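Local coordinates for protein chitinase A (Cycas revoluta, PDB 4MNK) that probably hydrolyses the glycosidic bonds of chitin as a plant class V, family 18 glycoside hydrolase, and here holds N-acetylglucosamine units in its cleft, at residues E120-P124 / Y161-F167; A191-H195 / S213-A217; I104-R108 / A141-E145. All blocks are in the same frame, centred on the assembly; numbering follows the deposited sequence.

Contact 1 of 3, residues E120-P124 / Y161-F167; sequences EYPEP and YFHQKLF. With NAG (2-acetamido-2-deoxy-beta-D-glucopyranose), chain C; NAG (2-acetamido-2-deoxy-beta-D-glucopyranose), chain B.
Two side-chain torsions set up the meeting of Tyr121 with Tyr161: Tyr121 turns CG away from its own carbonyl carbon (chi1 -58°), whereas Tyr161 places CG opposite its backbone N (chi1 -170°). The rings thereby form a T-shaped pair, the edge of Tyr161 directed at the face of Tyr121, with planes at 79° and CD2 of Tyr161 3.7 Å from CE1 of Tyr121. Phe167 also turns its edge to the face of Tyr121, in an offset edge-to-face pair that brings CZ to 4.0 Å from CD2 of Tyr121, and the three rings make one aromatic cluster. The bent chain of Glu123 runs across the rim of Phe167, its CD 3.7 Å from CE1 of that ring. Leu166 sends CD1 to within 3.8 Å of the carbonyl O of Pro122, and helix 125-149 covers this side through Met128. At its far end Tyr161 donates a hydrogen bond from OH to O7 of the chain C sugar, 2.6 Å away and near the ring plane. Glu120, preceding Tyr121 across a cis peptide, meets O1 of the chain B sugar weakly through both carboxylate oxygens. Loops following neighbouring parallel strands thus form part of the sugar-binding cleft of a family 18 TIM barrel.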
loop_
_atom_site.group_PDB
_atom_site.type_symbol
_atom_site.label_atom_id
_atom_site.label_comp_id
_atom_site.label_asym_id
_atom_site.label_seq_id
_atom_site.Cartn_x
_atom_site.Cartn_y
_atom_site.Cartn_z
ATOM N N GLU A 120 -4.420 -4.252 9.226
ATOM C CA GLU A 120 -5.092 -5.194 8.342
ATOM C C GLU A 120 -5.674 -6.364 9.143
ATOM O O GLU A 120 -4.982 -7.354 9.366
ATOM C CB GLU A 120 -4.118 -5.671 7.253
ATOM C CG GLU A 120 -3.593 -4.524 6.383
ATOM C CD GLU A 120 -2.506 -4.924 5.396
ATOM O OE1 GLU A 120 -2.481 -6.086 4.941
ATOM O OE2 GLU A 120 -1.682 -4.056 5.051
ATOM N N TYR A 121 -6.935 -6.279 9.578
ATOM C CA TYR A 121 -7.875 -5.190 9.279
ATOM C C TYR A 121 -8.704 -4.873 10.526
ATOM O O TYR A 121 -8.797 -5.710 11.430
ATOM C CB TYR A 121 -8.821 -5.598 8.139
ATOM C CG TYR A 121 -8.103 -5.976 6.869
ATOM C CD1 TYR A 121 -7.773 -5.012 5.918
ATOM C CD2 TYR A 121 -7.735 -7.298 6.628
ATOM C CE1 TYR A 121 -7.099 -5.360 4.752
ATOM C CE2 TYR A 121 -7.059 -7.655 5.476
ATOM C CZ TYR A 121 -6.745 -6.685 4.544
ATOM O OH TYR A 121 -6.078 -7.051 3.400
ATOM N N PRO A 122 -9.313 -3.669 10.583
ATOM C CA PRO A 122 -10.195 -3.319 11.702
ATOM C C PRO A 122 -11.551 -4.026 11.609
ATOM O O PRO A 122 -12.581 -3.396 11.349
ATOM C CB PRO A 122 -10.341 -1.800 11.573
ATOM C CG PRO A 122 -10.115 -1.524 10.124
ATOM C CD PRO A 122 -9.092 -2.523 9.679
ATOM N N GLU A 123 -11.524 -5.338 11.821
ATOM C CA GLU A 123 -12.716 -6.176 11.810
ATOM C C GLU A 123 -12.535 -7.267 12.868
ATOM O O GLU A 123 -11.403 -7.657 13.153
ATOM C CB GLU A 123 -12.963 -6.766 10.410
ATOM C CG GLU A 123 -11.841 -7.641 9.841
ATOM C CD GLU A 123 -11.911 -9.087 10.309
ATOM O OE1 GLU A 123 -12.993 -9.525 10.756
ATOM O OE2 GLU A 123 -10.878 -9.786 10.227
ATOM N N PRO A 124 -13.641 -7.766 13.459
ATOM C CA PRO A 124 -15.055 -7.449 13.222
ATOM C C PRO A 124 -15.506 -6.109 13.826
ATOM O O PRO A 124 -14.671 -5.242 14.098
ATOM C CB PRO A 124 -15.786 -8.630 13.869
ATOM C CG PRO A 124 -14.877 -9.084 14.936
ATOM C CD PRO A 124 -13.487 -8.880 14.414
ATOM N N TYR A 161 -8.468 -1.841 2.865
ATOM C CA TYR A 161 -8.831 -2.954 2.000
ATOM C C TYR A 161 -9.337 -2.407 0.665
ATOM O O TYR A 161 -9.768 -1.251 0.588
ATOM C CB TYR A 161 -9.920 -3.763 2.708
ATOM C CG TYR A 161 -10.282 -5.100 2.099
ATOM C CD1 TYR A 161 -11.593 -5.365 1.710
ATOM C CD2 TYR A 161 -9.330 -6.110 1.946
ATOM C CE1 TYR A 161 -11.948 -6.592 1.169
ATOM C CE2 TYR A 161 -9.673 -7.341 1.401
ATOM C CZ TYR A 161 -10.986 -7.573 1.016
ATOM O OH TYR A 161 -11.349 -8.785 0.476
ATOM N N PHE A 162 -9.286 -3.226 -0.385
ATOM C CA PHE A 162 -9.693 -2.776 -1.718
ATOM C C PHE A 162 -11.153 -2.328 -1.766
ATOM O O PHE A 162 -11.528 -1.516 -2.613
ATOM C CB PHE A 162 -9.417 -3.855 -2.778
ATOM C CG PHE A 162 -10.561 -4.811 -3.007
ATOM C CD1 PHE A 162 -10.787 -5.878 -2.141
ATOM C CD2 PHE A 162 -11.400 -4.652 -4.107
ATOM C CE1 PHE A 162 -11.840 -6.765 -2.359
ATOM C CE2 PHE A 162 -12.455 -5.531 -4.330
ATOM C CZ PHE A 162 -12.677 -6.590 -3.459
ATOM N N HIS A 163 -11.951 -2.859 -0.840
ATOM C CA HIS A 163 -13.395 -2.661 -0.808
ATOM C C HIS A 163 -13.799 -1.960 0.485
ATOM O O HIS A 163 -13.155 -2.130 1.524
ATOM C CB HIS A 163 -14.083 -4.024 -0.891
ATOM C CG HIS A 163 -15.494 -3.971 -1.389
ATOM N ND1 HIS A 163 -16.551 -3.574 -0.599
ATOM C CD2 HIS A 163 -16.024 -4.300 -2.591
ATOM C CE1 HIS A 163 -17.671 -3.648 -1.298
ATOM N NE2 HIS A 163 -17.379 -4.086 -2.510
ATOM N N GLN A 164 -14.874 -1.180 0.413
ATOM C CA GLN A 164 -15.389 -0.444 1.563
ATOM C C GLN A 164 -15.999 -1.369 2.624
ATOM O O GLN A 164 -16.043 -1.016 3.804
ATOM C CB GLN A 164 -16.393 0.616 1.089
ATOM C CG GLN A 164 -16.895 1.584 2.163
ATOM C CD GLN A 164 -18.236 1.175 2.762
ATOM O OE1 GLN A 164 -18.998 0.410 2.165
ATOM N NE2 GLN A 164 -18.533 1.697 3.945
ATOM N N LYS A 165 -16.448 -2.550 2.200
ATOM C CA LYS A 165 -17.036 -3.537 3.102
ATOM C C LYS A 165 -16.003 -4.573 3.528
ATOM O O LYS A 165 -15.244 -5.088 2.704
ATOM C CB LYS A 165 -18.216 -4.258 2.437
ATOM C CG LYS A 165 -19.310 -3.356 1.884
ATOM C CD LYS A 165 -20.246 -2.848 2.968
ATOM C CE LYS A 165 -21.368 -2.018 2.363
ATOM N NZ LYS A 165 -22.372 -1.612 3.381
ATOM N N LEU A 166 -15.979 -4.870 4.823
ATOM C CA LEU A 166 -15.167 -5.956 5.352
ATOM C C LEU A 166 -16.106 -7.067 5.817
ATOM O O LEU A 166 -16.646 -6.987 6.917
ATOM C CB LEU A 166 -14.301 -5.466 6.522
ATOM C CG LEU A 166 -13.266 -4.369 6.246
ATOM C CD1 LEU A 166 -12.765 -3.745 7.541
ATOM C CD2 LEU A 166 -12.099 -4.917 5.433
ATOM N N PHE A 167 -16.339 -8.093 4.997
ATOM C CA PHE A 167 -15.790 -8.251 3.651
ATOM C C PHE A 167 -16.974 -8.380 2.668
ATOM O O PHE A 167 -18.086 -8.674 3.108
ATOM C CB PHE A 167 -14.858 -9.468 3.633
ATOM C CG PHE A 167 -13.640 -9.294 4.502
ATOM C CD1 PHE A 167 -13.669 -9.655 5.847
ATOM C CD2 PHE A 167 -12.475 -8.740 3.982
ATOM C CE1 PHE A 167 -12.549 -9.476 6.660
ATOM C CE2 PHE A 167 -11.350 -8.556 4.786
ATOM C CZ PHE A 167 -11.388 -8.928 6.127
HETATM C C1 NAG C . -7.608 -13.423 -0.313
HETATM C C2 NAG C . -7.034 -12.027 -0.065
HETATM C C3 NAG C . -5.504 -12.015 -0.072
HETATM C C4 NAG C . -4.913 -13.146 0.767
HETATM C C5 NAG C . -5.623 -14.476 0.480
HETATM C C6 NAG C . -5.129 -15.597 1.393
HETATM C C7 NAG C . -8.633 -10.342 -0.851
HETATM C C8 NAG C . -9.028 -9.413 -1.961
HETATM N N2 NAG C . -7.539 -11.082 -1.048
HETATM O O3 NAG C . -5.051 -10.766 0.405
HETATM O O4 NAG C . -3.533 -13.258 0.485
HETATM O O5 NAG C . -7.033 -14.346 0.596
HETATM O O6 NAG C . -5.455 -15.317 2.737
HETATM O O7 NAG C . -9.312 -10.401 0.178
HETATM C C1 NAG B . -0.111 -5.376 1.868
HETATM C C2 NAG B . 0.820 -4.670 2.863
HETATM C C3 NAG B . 2.293 -4.924 2.535
HETATM C C4 NAG B . 2.593 -6.379 2.164
HETATM C C5 NAG B . 1.557 -6.894 1.158
HETATM C C6 NAG B . 1.771 -8.354 0.756
HETATM C C7 NAG B . 0.565 -2.382 1.903
HETATM C C8 NAG B . 0.310 -0.939 2.231
HETATM N N2 NAG B . 0.582 -3.230 2.941
HETATM O O1 NAG B . -1.440 -5.310 2.334
HETATM O O3 NAG B . 3.100 -4.516 3.621
HETATM O O4 NAG B . 3.886 -6.433 1.599
HETATM O O5 NAG B . 0.262 -6.735 1.706
HETATM O O6 NAG B . 1.660 -9.200 1.879
HETATM O O7 NAG B . 0.737 -2.715 0.729
#

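Contact 2 of 3, residues A191-H195 / S213-A217; sequences AYDFH and SKFTA. With NAG (2-acetamido-2-deoxy-beta-D-glucopyranose), chain C; NAG (2-acetamido-2-deoxy-beta-D-glucopyranose), chain D; NAG (2-acetamido-2-deoxy-beta-D-glucopyranose), chain B.
With CG turned away from its own carbonyl carbon (chi1 -55°), Phe194 lays its ring against the backbone of residues 215-217. CB begins beside the CB of Phe215, 3.9 Å away. CG and CD2 come next, near the carbonyl of Phe215, whose O is 3.3 Å from CD2. On the other branch CD1 reaches the acetamide methyl C8 of the chain C sugar, which lies at the ring edge. Farther out, CE2 and CZ approach the N of Ala217, 3.4 Å from CE2. One face of the ring is therefore laid on the Phe215-Thr216 peptide, while CA of Tyr192 backs the opposite face. This packing lies at the sugar-binding cleft of the TIM barrel, where the loop after strand 186-190 runs on to helix 217-227; Thr216 is the N-cap of that helix. The loop lines the sugar sites: the O of Asp193 accepts from N2 of the chain C sugar at 2.9 Å, and O6 of the chain D sugar donates to the O of Phe194. The same chain D sugar lies over one face of Phe215, a CH-pi contact with C6 above the ring centre. Tyr192 OH donates to O7 of the chain B sugar at 2.5 Å. A water bridges the other end of the contact, joining NE2 of His195 and OG of Ser213 and donating to the O of Phe215, while ND1 of the same imidazole is hydrogen-bonded to Glu199.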
loop_
_atom_site.group_PDB
_atom_site.type_symbol
_atom_site.label_atom_id
_atom_site.label_comp_id
_atom_site.label_asym_id
_atom_site.label_seq_id
_atom_site.Cartn_x
_atom_site.Cartn_y
_atom_site.Cartn_z
ATOM N N ALA A 191 -5.527 -2.105 -3.775
ATOM C CA ALA A 191 -6.220 -2.738 -4.896
ATOM C C ALA A 191 -5.359 -3.809 -5.571
ATOM O O ALA A 191 -5.035 -3.719 -6.758
ATOM C CB ALA A 191 -6.656 -1.683 -5.897
ATOM N N TYR A 192 -4.996 -4.825 -4.796
ATOM C CA TYR A 192 -4.184 -5.934 -5.284
ATOM C C TYR A 192 -4.340 -7.140 -4.364
ATOM O O TYR A 192 -5.104 -7.091 -3.393
ATOM C CB TYR A 192 -2.707 -5.528 -5.447
ATOM C CG TYR A 192 -2.150 -4.647 -4.349
ATOM C CD1 TYR A 192 -1.637 -5.198 -3.174
ATOM C CD2 TYR A 192 -2.117 -3.259 -4.494
ATOM C CE1 TYR A 192 -1.116 -4.384 -2.164
ATOM C CE2 TYR A 192 -1.599 -2.439 -3.492
ATOM C CZ TYR A 192 -1.101 -3.007 -2.336
ATOM O OH TYR A 192 -0.594 -2.178 -1.360
ATOM N N ASP A 193 -3.619 -8.215 -4.683
ATOM C CA ASP A 193 -3.728 -9.503 -3.992
ATOM C C ASP A 193 -5.137 -10.097 -4.085
ATOM O O ASP A 193 -5.627 -10.725 -3.141
ATOM C CB ASP A 193 -3.225 -9.411 -2.540
ATOM C CG ASP A 193 -1.710 -9.284 -2.451
ATOM O OD1 ASP A 193 -1.013 -9.666 -3.418
ATOM O OD2 ASP A 193 -1.218 -8.810 -1.403
ATOM N N PHE A 194 -5.773 -9.898 -5.238
ATOM C CA PHE A 194 -7.086 -10.483 -5.515
ATOM C C PHE A 194 -6.982 -11.971 -5.815
ATOM O O PHE A 194 -7.932 -12.722 -5.591
ATOM C CB PHE A 194 -7.762 -9.800 -6.709
ATOM C CG PHE A 194 -7.901 -8.311 -6.575
ATOM C CD1 PHE A 194 -8.230 -7.727 -5.357
ATOM C CD2 PHE A 194 -7.735 -7.490 -7.683
ATOM C CE1 PHE A 194 -8.363 -6.348 -5.239
ATOM C CE2 PHE A 194 -7.871 -6.111 -7.575
ATOM C CZ PHE A 194 -8.188 -5.540 -6.350
ATOM N N HIS A 195 -5.834 -12.376 -6.354
ATOM C CA HIS A 195 -5.584 -13.754 -6.763
ATOM C C HIS A 195 -4.132 -14.107 -6.505
ATOM O O HIS A 195 -3.264 -13.236 -6.517
ATOM C CB HIS A 195 -5.939 -13.952 -8.238
ATOM C CG HIS A 195 -7.366 -13.637 -8.554
ATOM N ND1 HIS A 195 -8.418 -14.387 -8.072
ATOM C CD2 HIS A 195 -7.918 -12.637 -9.279
ATOM C CE1 HIS A 195 -9.557 -13.866 -8.494
ATOM N NE2 HIS A 195 -9.281 -12.805 -9.231
ATOM N N SER A 213 -16.110 -10.867 -12.379
ATOM C CA SER A 213 -15.585 -11.096 -11.035
ATOM C C SER A 213 -15.835 -9.908 -10.110
ATOM O O SER A 213 -15.933 -8.763 -10.559
ATOM C CB SER A 213 -14.087 -11.415 -11.085
ATOM O OG SER A 213 -13.539 -11.505 -9.778
ATOM N N LYS A 214 -15.928 -10.201 -8.816
ATOM C CA LYS A 214 -16.148 -9.182 -7.795
ATOM C C LYS A 214 -14.839 -8.575 -7.279
ATOM O O LYS A 214 -14.828 -7.456 -6.757
ATOM C CB LYS A 214 -16.956 -9.765 -6.643
ATOM N N PHE A 215 -13.743 -9.315 -7.432
ATOM C CA PHE A 215 -12.443 -8.897 -6.905
ATOM C C PHE A 215 -11.626 -8.126 -7.932
ATOM O O PHE A 215 -10.700 -8.663 -8.547
ATOM C CB PHE A 215 -11.667 -10.102 -6.368
ATOM C CG PHE A 215 -12.357 -10.798 -5.234
ATOM C CD1 PHE A 215 -13.090 -11.960 -5.455
ATOM C CD2 PHE A 215 -12.298 -10.276 -3.944
ATOM C CE1 PHE A 215 -13.743 -12.601 -4.405
ATOM C CE2 PHE A 215 -12.946 -10.910 -2.890
ATOM C CZ PHE A 215 -13.671 -12.073 -3.120
ATOM N N THR A 216 -11.992 -6.863 -8.120
ATOM C CA THR A 216 -11.287 -5.977 -9.040
ATOM C C THR A 216 -11.095 -4.607 -8.404
ATOM O O THR A 216 -11.847 -4.216 -7.504
ATOM C CB THR A 216 -12.032 -5.807 -10.389
ATOM O OG1 THR A 216 -13.201 -5.002 -10.202
ATOM C CG2 THR A 216 -12.422 -7.157 -10.995
ATOM N N ALA A 217 -10.093 -3.881 -8.889
ATOM C CA ALA A 217 -9.804 -2.539 -8.400
ATOM C C ALA A 217 -11.000 -1.600 -8.580
ATOM O O ALA A 217 -11.349 -0.854 -7.661
ATOM C CB ALA A 217 -8.568 -1.981 -9.089
HETATM C C1 NAG C . -7.608 -13.423 -0.313
HETATM C C2 NAG C . -7.034 -12.027 -0.065
HETATM C C3 NAG C . -5.504 -12.015 -0.072
HETATM C C4 NAG C . -4.913 -13.146 0.767
HETATM C C5 NAG C . -5.623 -14.476 0.480
HETATM C C6 NAG C . -5.129 -15.597 1.393
HETATM C C7 NAG C . -8.633 -10.342 -0.851
HETATM C C8 NAG C . -9.028 -9.413 -1.961
HETATM N N2 NAG C . -7.539 -11.082 -1.048
HETATM O O3 NAG C . -5.051 -10.766 0.405
HETATM O O4 NAG C . -3.533 -13.258 0.485
HETATM O O5 NAG C . -7.033 -14.346 0.596
HETATM O O6 NAG C . -5.455 -15.317 2.737
HETATM O O7 NAG C . -9.312 -10.401 0.178
HETATM C C1 NAG D . -12.436 -15.222 -1.612
HETATM C C2 NAG D . -11.823 -15.821 -0.346
HETATM C C3 NAG D . -10.719 -14.931 0.234
HETATM C C4 NAG D . -9.764 -14.363 -0.821
HETATM C C5 NAG D . -10.575 -13.830 -2.011
HETATM C C6 NAG D . -9.715 -13.289 -3.150
HETATM C C7 NAG D . -13.431 -17.197 0.889
HETATM C C8 NAG D . -14.487 -17.218 1.954
HETATM N N2 NAG D . -12.860 -16.016 0.651
HETATM O O1 NAG D . -13.273 -16.174 -2.230
HETATM O O3 NAG D . -9.992 -15.648 1.207
HETATM O O4 NAG D . -9.044 -13.314 -0.207
HETATM O O5 NAG D . -11.418 -14.847 -2.520
HETATM O O6 NAG D . -8.934 -14.320 -3.716
HETATM O O7 NAG D . -13.135 -18.233 0.295
HETATM C C1 NAG B . -0.111 -5.376 1.868
HETATM C C2 NAG B . 0.820 -4.670 2.863
HETATM C C3 NAG B . 2.293 -4.924 2.535
HETATM C C4 NAG B . 2.593 -6.379 2.164
HETATM C C5 NAG B . 1.557 -6.894 1.158
HETATM C C6 NAG B . 1.771 -8.354 0.756
HETATM C C7 NAG B . 0.565 -2.382 1.903
HETATM C C8 NAG B . 0.310 -0.939 2.231
HETATM N N2 NAG B . 0.582 -3.230 2.941
HETATM O O1 NAG B . -1.440 -5.310 2.334
HETATM O O3 NAG B . 3.100 -4.516 3.621
HETATM O O4 NAG B . 3.886 -6.433 1.599
HETATM O O5 NAG B . 0.262 -6.735 1.706
HETATM O O6 NAG B . 1.660 -9.200 1.879
HETATM O O7 NAG B . 0.737 -2.715 0.729
HETATM O O HOH W 1 -10.864 -10.806 -10.116
#

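Contact 3 of 3, residues I104-R108 / A141-E145; sequences IALAR and AIREE
The guanidinium of Arg108 meets the carboxylate of Glu145 at its edge, with CD of the acid near the guanidinium plane and the planes of the two groups 37° apart. This salt bridge joins neighbouring outer helices of the TIM barrel, 93-110 and 125-149, whose short segments cross at -49° with their axes 11.7 Å apart. The grip is side-on and twofold. NH2 donates to OE1 of Glu145 on its syn lone pair, 2.9 Å away and close to the guanidinium plane, in a nearly straight bond. NE donates to OE2 at 2.8 Å, reaching it on the syn side but well out of the carboxylate plane. Two bonds, one to each oxygen, restrain rotation of both groups, and NH2 is held further by the carbonyl O of Pro152. Glu145 sets CG opposite its backbone N (chi1 -170°) and then bends at chi2, a path that carries its aliphatic part past Ile104, with CG of Glu145 3.6 Å from CG2 of Ile104. Next to the ion pair, Ile104 packs between the two helices. Its CD1 rests on the start of segment 141-145, 4.0 Å from CG1 of Ile142 and 3.5 Å from CB of Ala141.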
loop_
_atom_site.group_PDB
_atom_site.type_symbol
_atom_site.label_atom_id
_atom_site.label_comp_id
_atom_site.label_asym_id
_atom_site.label_seq_id
_atom_site.Cartn_x
_atom_site.Cartn_y
_atom_site.Cartn_z
ATOM N N ILE A 104 3.054 10.931 17.166
ATOM C CA ILE A 104 3.262 12.323 16.775
ATOM C C ILE A 104 4.714 12.729 17.045
ATOM O O ILE A 104 5.367 13.327 16.187
ATOM C CB ILE A 104 2.257 13.256 17.482
ATOM C CG1 ILE A 104 0.847 13.011 16.933
ATOM C CG2 ILE A 104 2.660 14.722 17.320
ATOM C CD1 ILE A 104 -0.257 13.565 17.796
ATOM N N ALA A 105 5.224 12.360 18.220
ATOM C CA ALA A 105 6.612 12.640 18.589
ATOM C C ALA A 105 7.599 11.975 17.630
ATOM O O ALA A 105 8.615 12.569 17.274
ATOM C CB ALA A 105 6.886 12.207 20.026
ATOM N N LEU A 106 7.290 10.751 17.212
ATOM C CA LEU A 106 8.134 10.003 16.285
ATOM C C LEU A 106 8.258 10.693 14.927
ATOM O O LEU A 106 9.365 10.835 14.392
ATOM C CB LEU A 106 7.596 8.582 16.108
ATOM C CG LEU A 106 8.495 7.594 15.367
ATOM C CD1 LEU A 106 9.630 7.135 16.259
ATOM C CD2 LEU A 106 7.676 6.405 14.917
ATOM N N ALA A 107 7.126 11.125 14.372
ATOM C CA ALA A 107 7.132 11.805 13.080
ATOM C C ALA A 107 7.989 13.069 13.142
ATOM O O ALA A 107 8.818 13.307 12.264
ATOM C CB ALA A 107 5.716 12.125 12.631
ATOM N N ARG A 108 7.812 13.863 14.197
ATOM C CA ARG A 108 8.607 15.078 14.367
ATOM C C ARG A 108 10.086 14.771 14.595
ATOM O O ARG A 108 10.949 15.464 14.057
ATOM C CB ARG A 108 8.060 15.948 15.505
ATOM C CG ARG A 108 6.659 16.510 15.264
ATOM C CD ARG A 108 6.571 17.313 13.973
ATOM N NE ARG A 108 5.316 18.056 13.896
ATOM C CZ ARG A 108 4.835 18.621 12.792
ATOM N NH1 ARG A 108 5.492 18.527 11.641
ATOM N NH2 ARG A 108 3.684 19.277 12.839
ATOM N N ALA A 141 -5.230 15.112 18.414
ATOM C CA ALA A 141 -3.886 15.380 18.918
ATOM C C ALA A 141 -2.979 15.980 17.840
ATOM O O ALA A 141 -2.121 16.809 18.140
ATOM C CB ALA A 141 -3.276 14.129 19.503
ATOM N N ILE A 142 -3.181 15.566 16.589
ATOM C CA ILE A 142 -2.451 16.135 15.454
ATOM C C ILE A 142 -2.771 17.627 15.303
ATOM O O ILE A 142 -1.869 18.451 15.123
ATOM C CB ILE A 142 -2.726 15.338 14.150
ATOM C CG1 ILE A 142 -1.891 14.051 14.143
ATOM C CG2 ILE A 142 -2.432 16.182 12.911
ATOM C CD1 ILE A 142 -2.241 13.075 13.036
ATOM N N ARG A 143 -4.052 17.972 15.406
ATOM C CA ARG A 143 -4.470 19.372 15.353
ATOM C C ARG A 143 -3.934 20.184 16.532
ATOM O O ARG A 143 -3.512 21.329 16.359
ATOM C CB ARG A 143 -5.990 19.480 15.236
ATOM C CG ARG A 143 -6.473 19.193 13.826
ATOM C CD ARG A 143 -7.983 19.123 13.712
ATOM N NE ARG A 143 -8.391 18.871 12.329
ATOM C CZ ARG A 143 -8.554 19.813 11.401
ATOM N NH1 ARG A 143 -8.923 19.473 10.175
ATOM N NH2 ARG A 143 -8.351 21.094 11.691
ATOM N N GLU A 144 -3.926 19.581 17.718
ATOM C CA GLU A 144 -3.398 20.229 18.922
ATOM C C GLU A 144 -1.889 20.487 18.830
ATOM O O GLU A 144 -1.414 21.552 19.230
ATOM C CB GLU A 144 -3.747 19.407 20.174
ATOM C CG GLU A 144 -3.190 19.946 21.504
ATOM C CD GLU A 144 -3.734 21.318 21.898
ATOM O OE1 GLU A 144 -4.781 21.746 21.363
ATOM O OE2 GLU A 144 -3.106 21.971 22.758
ATOM N N GLU A 145 -1.147 19.519 18.292
ATOM C CA GLU A 145 0.301 19.657 18.128
ATOM C C GLU A 145 0.646 20.777 17.149
ATOM O O GLU A 145 1.621 21.500 17.350
ATOM C CB GLU A 145 0.932 18.332 17.690
ATOM C CG GLU A 145 2.459 18.314 17.730
ATOM C CD GLU A 145 3.111 18.760 16.426
ATOM O OE1 GLU A 145 2.402 18.937 15.410
ATOM O OE2 GLU A 145 4.346 18.929 16.417
#

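How the contacts relate
After the first strands and helices of the barrel, the chain enters helix 93-110, which supplies the opening segment of contact 3, then strand 114-119 and the 120-124 loop of contact 1. Helix 125-149 returns to close contact 3, and strand 155-161 leads into 161-167, closing contact 1; the two contacts therefore cross. Contact 2 follows in series, closing the long loop between strand 186-190 and helix 217-227. Contacts 1 and 2 meet through Phe162, whose CG lies 3.5 Å from CE1 of Phe194, and share the sugars of chains B and C. Contact 3 ties outer helices together, its centre about 27 Å from that of contact 1 and about 35 Å from that of contact 2.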